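PDB 3KMI: putative membrane protein COG4129 from Clostridium difficile, which is of unknown function but probably belongs to a family of aromatic acid exporters, the present fragment being its helical C-terminal domain. Local coordinates for residues A[27-32]-A[111-116]; A[103-108]-A[155-160]; A[127-132]-A[163-168]. All coordinates share one frame; numbering follows the deposited sequence.

Contact 1 of 3, residues A[27-32]-A[111-116]; sequences DIADII and FIHKIG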
loop_
_atom_site.group_PDB
_atom_site.type_symbol
_atom_site.label_atom_id
_atom_site.label_comp_id
_atom_site.label_asym_id
_atom_site.label_seq_id
_atom_site.Cartn_x
_atom_site.Cartn_y
_atom_site.Cartn_z
ATOM N N ASP A 27 -5.898 -17.302 2.776
ATOM C CA ASP A 27 -5.523 -17.479 4.203
ATOM C C ASP A 27 -5.957 -16.266 4.977
ATOM O O ASP A 27 -6.459 -16.415 6.082
ATOM C CB ASP A 27 -4.008 -17.596 4.414
ATOM C CG ASP A 27 -3.433 -18.864 3.876
ATOM O OD1 ASP A 27 -4.193 -19.827 3.700
ATOM O OD2 ASP A 27 -2.196 -18.898 3.644
ATOM N N ILE A 28 -5.727 -15.072 4.412
ATOM C CA ILE A 28 -6.167 -13.816 5.051
ATOM C C ILE A 28 -7.703 -13.771 5.291
ATOM O O ILE A 28 -8.181 -13.521 6.426
ATOM C CB ILE A 28 -5.635 -12.567 4.300
ATOM C CG1 ILE A 28 -4.116 -12.451 4.530
ATOM C CG2 ILE A 28 -6.342 -11.297 4.780
ATOM C CD1 ILE A 28 -3.384 -11.684 3.393
ATOM N N ALA A 29 -8.470 -14.058 4.258
ATOM C CA ALA A 29 -9.945 -14.119 4.397
ATOM C C ALA A 29 -10.349 -15.072 5.556
ATOM O O ALA A 29 -11.295 -14.785 6.289
ATOM C CB ALA A 29 -10.597 -14.570 3.103
ATOM N N ASP A 30 -9.660 -16.210 5.687
ATOM C CA ASP A 30 -9.979 -17.205 6.741
ATOM C C ASP A 30 -9.641 -16.695 8.135
ATOM O O ASP A 30 -10.270 -17.081 9.132
ATOM C CB ASP A 30 -9.188 -18.504 6.518
ATOM C CG ASP A 30 -9.634 -19.269 5.276
ATOM O OD1 ASP A 30 -10.789 -19.092 4.851
ATOM O OD2 ASP A 30 -8.820 -20.050 4.717
ATOM N N ILE A 31 -8.600 -15.873 8.224
ATOM C CA ILE A 31 -8.186 -15.313 9.509
ATOM C C ILE A 31 -9.246 -14.335 10.048
ATOM O O ILE A 31 -9.552 -14.329 11.259
ATOM C CB ILE A 31 -6.792 -14.670 9.438
ATOM C CG1 ILE A 31 -5.722 -15.784 9.384
ATOM C CG2 ILE A 31 -6.589 -13.766 10.677
ATOM C CD1 ILE A 31 -4.381 -15.387 8.811
ATOM N N ILE A 32 -9.853 -13.552 9.150
ATOM C CA ILE A 32 -10.937 -12.638 9.565
ATOM C C ILE A 32 -12.027 -13.385 10.340
ATOM O O ILE A 32 -12.498 -12.902 11.382
ATOM C CB ILE A 32 -11.539 -11.853 8.363
ATOM C CG1 ILE A 32 -10.456 -11.010 7.719
ATOM C CG2 ILE A 32 -12.782 -11.014 8.767
ATOM C CD1 ILE A 32 -10.782 -10.503 6.308
ATOM N N PHE A 111 -15.829 -11.483 0.294
ATOM C CA PHE A 111 -15.339 -10.753 -0.902
ATOM C C PHE A 111 -13.876 -11.134 -1.239
ATOM O O PHE A 111 -13.527 -11.335 -2.411
ATOM C CB PHE A 111 -15.505 -9.238 -0.700
ATOM C CG PHE A 111 -15.048 -8.398 -1.882
ATOM C CD1 PHE A 111 -15.592 -8.591 -3.154
ATOM C CD2 PHE A 111 -14.112 -7.385 -1.701
ATOM C CE1 PHE A 111 -15.163 -7.793 -4.256
ATOM C CE2 PHE A 111 -13.683 -6.587 -2.777
ATOM C CZ PHE A 111 -14.203 -6.809 -4.061
ATOM N N ILE A 112 -13.033 -11.260 -0.216
ATOM C CA ILE A 112 -11.665 -11.710 -0.393
ATOM C C ILE A 112 -11.590 -13.167 -0.909
ATOM O O ILE A 112 -10.762 -13.480 -1.758
ATOM C CB ILE A 112 -10.811 -11.546 0.919
ATOM C CG1 ILE A 112 -10.717 -10.054 1.281
ATOM C CG2 ILE A 112 -9.422 -12.146 0.703
ATOM C CD1 ILE A 112 -10.188 -9.740 2.692
ATOM N N HIS A 113 -12.426 -14.049 -0.377
ATOM C CA HIS A 113 -12.559 -15.410 -0.951
ATOM C C HIS A 113 -12.957 -15.382 -2.414
ATOM O O HIS A 113 -12.430 -16.147 -3.228
ATOM C CB HIS A 113 -13.586 -16.264 -0.198
ATOM C CG HIS A 113 -13.051 -16.897 1.052
ATOM N ND1 HIS A 113 -13.606 -16.678 2.293
ATOM C CD2 HIS A 113 -12.029 -17.767 1.252
ATOM C CE1 HIS A 113 -12.930 -17.355 3.207
ATOM N NE2 HIS A 113 -11.963 -18.018 2.603
ATOM N N LYS A 114 -13.914 -14.527 -2.740
ATOM C CA LYS A 114 -14.390 -14.407 -4.099
ATOM C C LYS A 114 -13.212 -14.012 -4.971
ATOM O O LYS A 114 -12.968 -14.604 -6.037
ATOM C CB LYS A 114 -15.533 -13.390 -4.198
ATOM C CG LYS A 114 -16.052 -13.161 -5.618
ATOM C CD LYS A 114 -17.168 -12.142 -5.597
ATOM C CE LYS A 114 -17.866 -11.970 -6.942
ATOM N NZ LYS A 114 -19.002 -11.009 -6.752
ATOM N N ILE A 115 -12.477 -13.016 -4.523
ATOM C CA ILE A 115 -11.287 -12.560 -5.259
ATOM C C ILE A 115 -10.274 -13.725 -5.411
ATOM O O ILE A 115 -9.745 -13.984 -6.503
ATOM C CB ILE A 115 -10.605 -11.332 -4.588
ATOM C CG1 ILE A 115 -11.531 -10.088 -4.572
ATOM C CG2 ILE A 115 -9.247 -11.044 -5.297
ATOM C CD1 ILE A 115 -10.973 -8.866 -3.741
ATOM N N GLY A 116 -9.979 -14.402 -4.318
ATOM C CA GLY A 116 -8.984 -15.457 -4.353
ATOM C C GLY A 116 -9.317 -16.578 -5.326
ATOM O O GLY A 116 -8.408 -17.192 -5.900
#
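His113 reaches across to Asp30 and makes a His-carboxylate hydrogen bond while the same imidazole lies with one face over a methyl group of the opposing helix. His113 NE2 donates a hydrogen bond to Asp30 OD1, 2.8 Å away, and the bond is noticeably bent, 138° at the hydrogen. The oxygen sits at the ring edge, in its plane, yet from the aspartate's side the nitrogen comes in above the carboxylate plane. Ala29 CB stands 3.6 Å from the centroid of the His113 ring, almost on its normal, a CH-pi contact. With His113 CG anti to its own carbonyl carbon (chi1 -82°), the ring reaches both partners, and both contacts favour this orientation of the imidazole; the carboxylate would probably favour its protonation.

Beyond this polar pair the contact is apolar. The same Ala29 CB touches Ile112 CG2 at 3.6 Å, and further along Ile32 CD1 meets Ile112 CD1 at 3.7 Å. With alanine at the closest point, the nearly antiparallel segment axes approach to 8.7 Å.

Helix 7-33 and helix 103-117 thus lie side by side: Ile28 and Ile32 pack on helix 68-95, Ile112 also touches Leu164 of helix 148-176, and Phe111 turns to helix 124-140.

Contact 2 of 3, residues A[103-108]-A[155-160]; sequences PQAHIL and AILFLC
Leu157 points toward segment 103-108, and the side-chain contacts between the two segments are all apolar. Both of its methyls touch: Leu157 CD2 meets Ala105 CB at 3.9 Å and, one turn further on, Leu108 CD2 at 4.1 Å. The other branch, Leu157 CD1, comes up to the backbone at Ala105 N, 4.0 Å away, where the small alanine side chain lets the leucine come close to the main chain. Leu108 answers from the opposite helix. Its CG stands anti to the backbone N (chi1 176°), which carries the CD2 methyl over to Cys160, with Leu108 CD2 to Cys160 CB at 3.8 Å. Leu108 CD2 is therefore shared between Leu157 and Cys160, two residues three apart on segment 155-160.

Polar groups contribute no hydrogen bond between the segments. Gln104 starts toward the other helix, but its amide end turns off, and the residue packs on Leu135 and Met139 of helix 124-140.

The helices run nearly parallel, their segment axes 19° apart and 10.8 Å at closest approach. Ile32 of helix 7-33 covers Ala105 and Leu108, while on the far side Phe158 and Leu159 face a second subunit. The arrangement is apolar contact between near-parallel helices of an all-helical domain, here probably the C-terminal domain of an aromatic acid exporter.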
loop_
_atom_site.group_PDB
_atom_site.type_symbol
_atom_site.label_atom_id
_atom_site.label_comp_id
_atom_site.label_asym_id
_atom_site.label_seq_id
_atom_site.Cartn_x
_atom_site.Cartn_y
_atom_site.Cartn_z
ATOM N N PRO A 103 -20.835 -8.385 11.079
ATOM C CA PRO A 103 -21.328 -8.792 9.778
ATOM C C PRO A 103 -20.532 -8.220 8.628
ATOM O O PRO A 103 -20.272 -8.940 7.692
ATOM C CB PRO A 103 -22.758 -8.236 9.767
ATOM C CG PRO A 103 -23.156 -8.345 11.148
ATOM C CD PRO A 103 -21.949 -7.949 11.942
ATOM N N GLN A 104 -20.125 -6.955 8.708
ATOM C CA GLN A 104 -19.325 -6.341 7.625
ATOM C C GLN A 104 -17.946 -6.997 7.425
ATOM O O GLN A 104 -17.441 -7.039 6.311
ATOM C CB GLN A 104 -19.176 -4.834 7.845
ATOM C CG GLN A 104 -20.445 -4.003 7.590
ATOM C CD GLN A 104 -21.029 -4.192 6.182
ATOM O OE1 GLN A 104 -22.229 -4.452 6.021
ATOM N NE2 GLN A 104 -20.188 -4.064 5.165
ATOM N N ALA A 105 -17.358 -7.506 8.513
ATOM C CA ALA A 105 -16.125 -8.308 8.440
ATOM C C ALA A 105 -16.373 -9.632 7.731
ATOM O O ALA A 105 -15.590 -10.039 6.886
ATOM C CB ALA A 105 -15.535 -8.543 9.873
ATOM N N HIS A 106 -17.468 -10.312 8.070
ATOM C CA HIS A 106 -17.882 -11.520 7.350
ATOM C C HIS A 106 -18.082 -11.222 5.847
ATOM O O HIS A 106 -17.718 -12.027 5.021
ATOM C CB HIS A 106 -19.168 -12.080 7.963
ATOM C CG HIS A 106 -18.966 -12.789 9.269
ATOM N ND1 HIS A 106 -18.404 -14.048 9.350
ATOM C CD2 HIS A 106 -19.312 -12.450 10.534
ATOM C CE1 HIS A 106 -18.387 -14.443 10.611
ATOM N NE2 HIS A 106 -18.932 -13.490 11.350
ATOM N N ILE A 107 -18.632 -10.061 5.508
ATOM C CA ILE A 107 -18.854 -9.687 4.102
ATOM C C ILE A 107 -17.498 -9.426 3.394
ATOM O O ILE A 107 -17.299 -9.840 2.247
ATOM C CB ILE A 107 -19.826 -8.489 3.994
ATOM C CG1 ILE A 107 -21.262 -8.961 4.275
ATOM C CG2 ILE A 107 -19.766 -7.796 2.590
ATOM C CD1 ILE A 107 -22.188 -7.836 4.672
ATOM N N LEU A 108 -16.587 -8.751 4.098
ATOM C CA LEU A 108 -15.236 -8.529 3.617
ATOM C C LEU A 108 -14.535 -9.865 3.357
ATOM O O LEU A 108 -13.896 -10.079 2.308
ATOM C CB LEU A 108 -14.418 -7.711 4.637
ATOM C CG LEU A 108 -12.964 -7.567 4.178
ATOM C CD1 LEU A 108 -12.945 -6.760 2.870
ATOM C CD2 LEU A 108 -12.086 -6.948 5.249
ATOM N N ALA A 155 -12.356 1.055 11.363
ATOM C CA ALA A 155 -11.213 1.620 10.672
ATOM C C ALA A 155 -10.293 0.563 10.100
ATOM O O ALA A 155 -9.823 0.723 8.980
ATOM C CB ALA A 155 -10.441 2.624 11.576
ATOM N N ILE A 156 -10.032 -0.518 10.836
ATOM C CA ILE A 156 -9.213 -1.614 10.290
ATOM C C ILE A 156 -9.839 -2.187 9.017
ATOM O O ILE A 156 -9.145 -2.465 8.034
ATOM C CB ILE A 156 -9.043 -2.780 11.294
ATOM C CG1 ILE A 156 -8.113 -2.373 12.420
ATOM C CG2 ILE A 156 -8.471 -3.994 10.619
ATOM C CD1 ILE A 156 -8.157 -3.374 13.580
ATOM N N LEU A 157 -11.155 -2.363 9.040
ATOM C CA LEU A 157 -11.852 -2.947 7.912
ATOM C C LEU A 157 -11.762 -1.988 6.734
ATOM O O LEU A 157 -11.629 -2.413 5.613
ATOM C CB LEU A 157 -13.338 -3.237 8.267
ATOM C CG LEU A 157 -13.624 -4.270 9.366
ATOM C CD1 LEU A 157 -15.148 -4.407 9.741
ATOM C CD2 LEU A 157 -13.089 -5.641 8.961
ATOM N N PHE A 158 -11.821 -0.694 6.988
ATOM C CA PHE A 158 -11.742 0.257 5.881
ATOM C C PHE A 158 -10.331 0.318 5.267
ATOM O O PHE A 158 -10.181 0.513 4.053
ATOM C CB PHE A 158 -12.198 1.654 6.311
ATOM C CG PHE A 158 -12.565 2.537 5.160
ATOM C CD1 PHE A 158 -13.822 2.442 4.573
ATOM C CD2 PHE A 158 -11.659 3.444 4.650
ATOM C CE1 PHE A 158 -14.165 3.237 3.502
ATOM C CE2 PHE A 158 -11.992 4.253 3.578
ATOM C CZ PHE A 158 -13.253 4.151 3.005
ATOM N N LEU A 159 -9.311 0.150 6.106
ATOM C CA LEU A 159 -7.917 0.098 5.616
ATOM C C LEU A 159 -7.676 -1.131 4.742
ATOM O O LEU A 159 -6.854 -1.082 3.793
ATOM C CB LEU A 159 -6.900 0.138 6.772
ATOM C CG LEU A 159 -6.782 1.420 7.608
ATOM C CD1 LEU A 159 -6.351 1.097 9.023
ATOM C CD2 LEU A 159 -5.870 2.405 6.951
ATOM N N CYS A 160 -8.363 -2.224 5.085
ATOM C CA CYS A 160 -8.373 -3.431 4.215
ATOM C C CYS A 160 -8.882 -3.139 2.796
ATOM O O CYS A 160 -8.277 -3.581 1.821
ATOM C CB CYS A 160 -9.177 -4.536 4.854
ATOM S SG CYS A 160 -8.308 -5.243 6.263
#

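Contact 3 of 3, residues A[127-132]-A[163-168]; sequences LLLEEL and ELKQFL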
loop_
_atom_site.group_PDB
_atom_site.type_symbol
_atom_site.label_atom_id
_atom_site.label_comp_id
_atom_site.label_asym_id
_atom_site.label_seq_id
_atom_site.Cartn_x
_atom_site.Cartn_y
_atom_site.Cartn_z
ATOM N N LEU A 127 -15.533 -5.462 -12.509
ATOM C CA LEU A 127 -16.627 -5.895 -11.655
ATOM C C LEU A 127 -16.207 -5.865 -10.195
ATOM O O LEU A 127 -16.908 -5.332 -9.348
ATOM C CB LEU A 127 -17.124 -7.300 -12.042
ATOM C CG LEU A 127 -17.898 -7.342 -13.374
ATOM C CD1 LEU A 127 -18.249 -8.772 -13.700
ATOM C CD2 LEU A 127 -19.163 -6.484 -13.382
ATOM N N LEU A 128 -15.058 -6.452 -9.900
ATOM C CA LEU A 128 -14.603 -6.557 -8.503
ATOM C C LEU A 128 -14.311 -5.158 -7.907
ATOM O O LEU A 128 -14.643 -4.873 -6.744
ATOM C CB LEU A 128 -13.387 -7.495 -8.413
ATOM C CG LEU A 128 -13.669 -8.960 -8.815
ATOM C CD1 LEU A 128 -12.387 -9.769 -8.828
ATOM C CD2 LEU A 128 -14.705 -9.580 -7.826
ATOM N N LEU A 129 -13.755 -4.271 -8.730
ATOM C CA LEU A 129 -13.541 -2.893 -8.286
ATOM C C LEU A 129 -14.865 -2.159 -7.972
ATOM O O LEU A 129 -14.951 -1.468 -6.952
ATOM C CB LEU A 129 -12.652 -2.113 -9.278
ATOM C CG LEU A 129 -11.166 -2.505 -9.325
ATOM C CD1 LEU A 129 -10.542 -2.144 -10.677
ATOM C CD2 LEU A 129 -10.394 -1.881 -8.162
ATOM N N GLU A 130 -15.876 -2.306 -8.839
ATOM C CA GLU A 130 -17.231 -1.782 -8.557
ATOM C C GLU A 130 -17.778 -2.335 -7.234
ATOM O O GLU A 130 -18.323 -1.586 -6.409
ATOM C CB GLU A 130 -18.223 -2.132 -9.676
ATOM C CG GLU A 130 -18.006 -1.433 -11.010
ATOM C CD GLU A 130 -18.747 -2.127 -12.151
ATOM O OE1 GLU A 130 -18.074 -2.644 -13.075
ATOM O OE2 GLU A 130 -20.000 -2.183 -12.112
ATOM N N GLU A 131 -17.622 -3.648 -7.039
ATOM C CA GLU A 131 -18.134 -4.320 -5.829
ATOM C C GLU A 131 -17.432 -3.766 -4.605
ATOM O O GLU A 131 -18.069 -3.500 -3.579
ATOM C CB GLU A 131 -17.974 -5.844 -5.906
ATOM C CG GLU A 131 -18.500 -6.615 -4.679
ATOM C CD GLU A 131 -18.464 -8.165 -4.854
ATOM O OE1 GLU A 131 -18.093 -8.649 -5.949
ATOM O OE2 GLU A 131 -18.820 -8.896 -3.885
ATOM N N LEU A 132 -16.121 -3.576 -4.721
ATOM C CA LEU A 132 -15.342 -2.939 -3.653
ATOM C C LEU A 132 -15.847 -1.522 -3.328
ATOM O O LEU A 132 -15.977 -1.156 -2.139
ATOM C CB LEU A 132 -13.833 -2.926 -3.998
ATOM C CG LEU A 132 -12.889 -2.360 -2.954
ATOM C CD1 LEU A 132 -13.153 -3.020 -1.599
ATOM C CD2 LEU A 132 -11.441 -2.657 -3.379
ATOM N N GLU A 163 -6.241 -1.434 0.682
ATOM C CA GLU A 163 -5.237 -2.386 0.185
ATOM C C GLU A 163 -5.822 -3.241 -0.951
ATOM O O GLU A 163 -5.184 -3.443 -1.997
ATOM C CB GLU A 163 -4.721 -3.284 1.322
ATOM C CG GLU A 163 -3.946 -2.512 2.391
ATOM C CD GLU A 163 -2.705 -1.786 1.844
ATOM O OE1 GLU A 163 -1.975 -2.311 0.964
ATOM O OE2 GLU A 163 -2.454 -0.660 2.308
ATOM N N LEU A 164 -7.067 -3.668 -0.779
ATOM C CA LEU A 164 -7.720 -4.481 -1.785
ATOM C C LEU A 164 -7.912 -3.770 -3.118
ATOM O O LEU A 164 -7.907 -4.416 -4.158
ATOM C CB LEU A 164 -9.062 -5.032 -1.272
ATOM C CG LEU A 164 -8.963 -6.160 -0.245
ATOM C CD1 LEU A 164 -10.430 -6.469 0.201
ATOM C CD2 LEU A 164 -8.333 -7.448 -0.864
ATOM N N LYS A 165 -8.100 -2.460 -3.115
ATOM C CA LYS A 165 -8.252 -1.739 -4.377
ATOM C C LYS A 165 -6.960 -1.850 -5.175
ATOM O O LYS A 165 -6.980 -2.148 -6.362
ATOM C CB LYS A 165 -8.611 -0.264 -4.151
ATOM C CG LYS A 165 -9.025 0.468 -5.414
ATOM C CD LYS A 165 -9.422 1.915 -5.084
ATOM C CE LYS A 165 -9.896 2.676 -6.298
ATOM N NZ LYS A 165 -10.385 3.992 -5.856
ATOM N N GLN A 166 -5.833 -1.599 -4.516
ATOM C CA GLN A 166 -4.546 -1.720 -5.208
ATOM C C GLN A 166 -4.259 -3.158 -5.619
ATOM O O GLN A 166 -3.751 -3.370 -6.692
ATOM C CB GLN A 166 -3.383 -1.156 -4.409
ATOM C CG GLN A 166 -2.153 -0.985 -5.349
ATOM C CD GLN A 166 -2.439 -0.078 -6.592
ATOM O OE1 GLN A 166 -2.964 1.044 -6.470
ATOM N NE2 GLN A 166 -2.064 -0.564 -7.776
ATOM N N PHE A 167 -4.609 -4.141 -4.778
ATOM C CA PHE A 167 -4.520 -5.553 -5.177
ATOM C C PHE A 167 -5.257 -5.862 -6.493
ATOM O O PHE A 167 -4.724 -6.549 -7.386
ATOM C CB PHE A 167 -5.064 -6.464 -4.059
ATOM C CG PHE A 167 -4.839 -7.924 -4.321
ATOM C CD1 PHE A 167 -3.700 -8.553 -3.825
ATOM C CD2 PHE A 167 -5.750 -8.662 -5.106
ATOM C CE1 PHE A 167 -3.469 -9.868 -4.054
ATOM C CE2 PHE A 167 -5.527 -9.982 -5.369
ATOM C CZ PHE A 167 -4.377 -10.606 -4.833
ATOM N N LEU A 168 -6.464 -5.331 -6.641
ATOM C CA LEU A 168 -7.258 -5.605 -7.836
ATOM C C LEU A 168 -6.704 -4.870 -9.045
ATOM O O LEU A 168 -6.742 -5.401 -10.146
ATOM C CB LEU A 168 -8.747 -5.253 -7.636
ATOM C CG LEU A 168 -9.529 -6.164 -6.669
ATOM C CD1 LEU A 168 -10.861 -5.507 -6.216
ATOM C CD2 LEU A 168 -9.797 -7.585 -7.267
#
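Segments 127-132 and 163-168 run nearly antiparallel, 170° between their directions, with axes 10.1 Å apart and Leu129 and Lys165 nearest at the CA level. Leu168 is the centre of the side-chain packing, meeting all three contacting leucines of the other helix. Its CD2 methyl comes against Leu128 CD1 at 3.7 Å, the Leu128 and Leu168 side chains lying roughly perpendicular. Leu168 CB is met by Leu129 CD2 at 3.8 Å, and here the two side chains run alongside each other in opposite senses. Leu168 CD1 is 4.1 Å from Leu132 CD2, a looser contact.

Leu132 reaches deepest. With CG anti to the backbone N (chi1 -177°), its CD2 methyl is directed onto the main chain of the other helix, 3.4 Å from Lys165 N and a tight 3.5 Å from Lys165 CA. The same methyl is flanked by the side chains on both residues there, at 4.0 Å from Leu164 CB and close to Lys165 CB. Lys165 contributes only the base of its chain: Lys165 CG lies 3.9 Å from Leu129 CD2, and beyond it the extended aliphatic stem leads the amine away from the interface.

Phe120 packs against both Leu128 and Leu168, and Phe111 of helix 103-117 touches Leu132. On the side turned from this contact, Glu163 OE1 is hydrogen-bonded to Asn90 of the same chain, and Asn90 of the second subunit packs on Glu163.

The charged groups of these helices are directed to other partners or outward. No hydrogen bond or salt bridge joins the two segments, so their attachment rests on van der Waals contact and the exclusion of water from leucine methyls.

In the fold
All three contacts are largely buried, contacts 1 and 3 lying about 9 and 10 Å from the chain's centre (centre to centre) and contact 2 about 15 Å. Contacts 1 and 2 both use helix 103-117, contacts 2 and 3 both use helix 148-176, while helix 124-140 follows helix 103-117 in the chain. Ile32 of contact 1 packs on Leu108 of contact 2, which also touches Leu164 of contact 3. Contact 1 alone carries a hydrogen bond across, at its partly exposed edge; contacts 2 and 3 have none and are mainly apolar, though Lys165 marks an exposed margin of the latter. The Lys114-Glu131 salt bridge links contacts 1 and 3. Contact 2 pairs near-parallel helices, the others antiparallel ones.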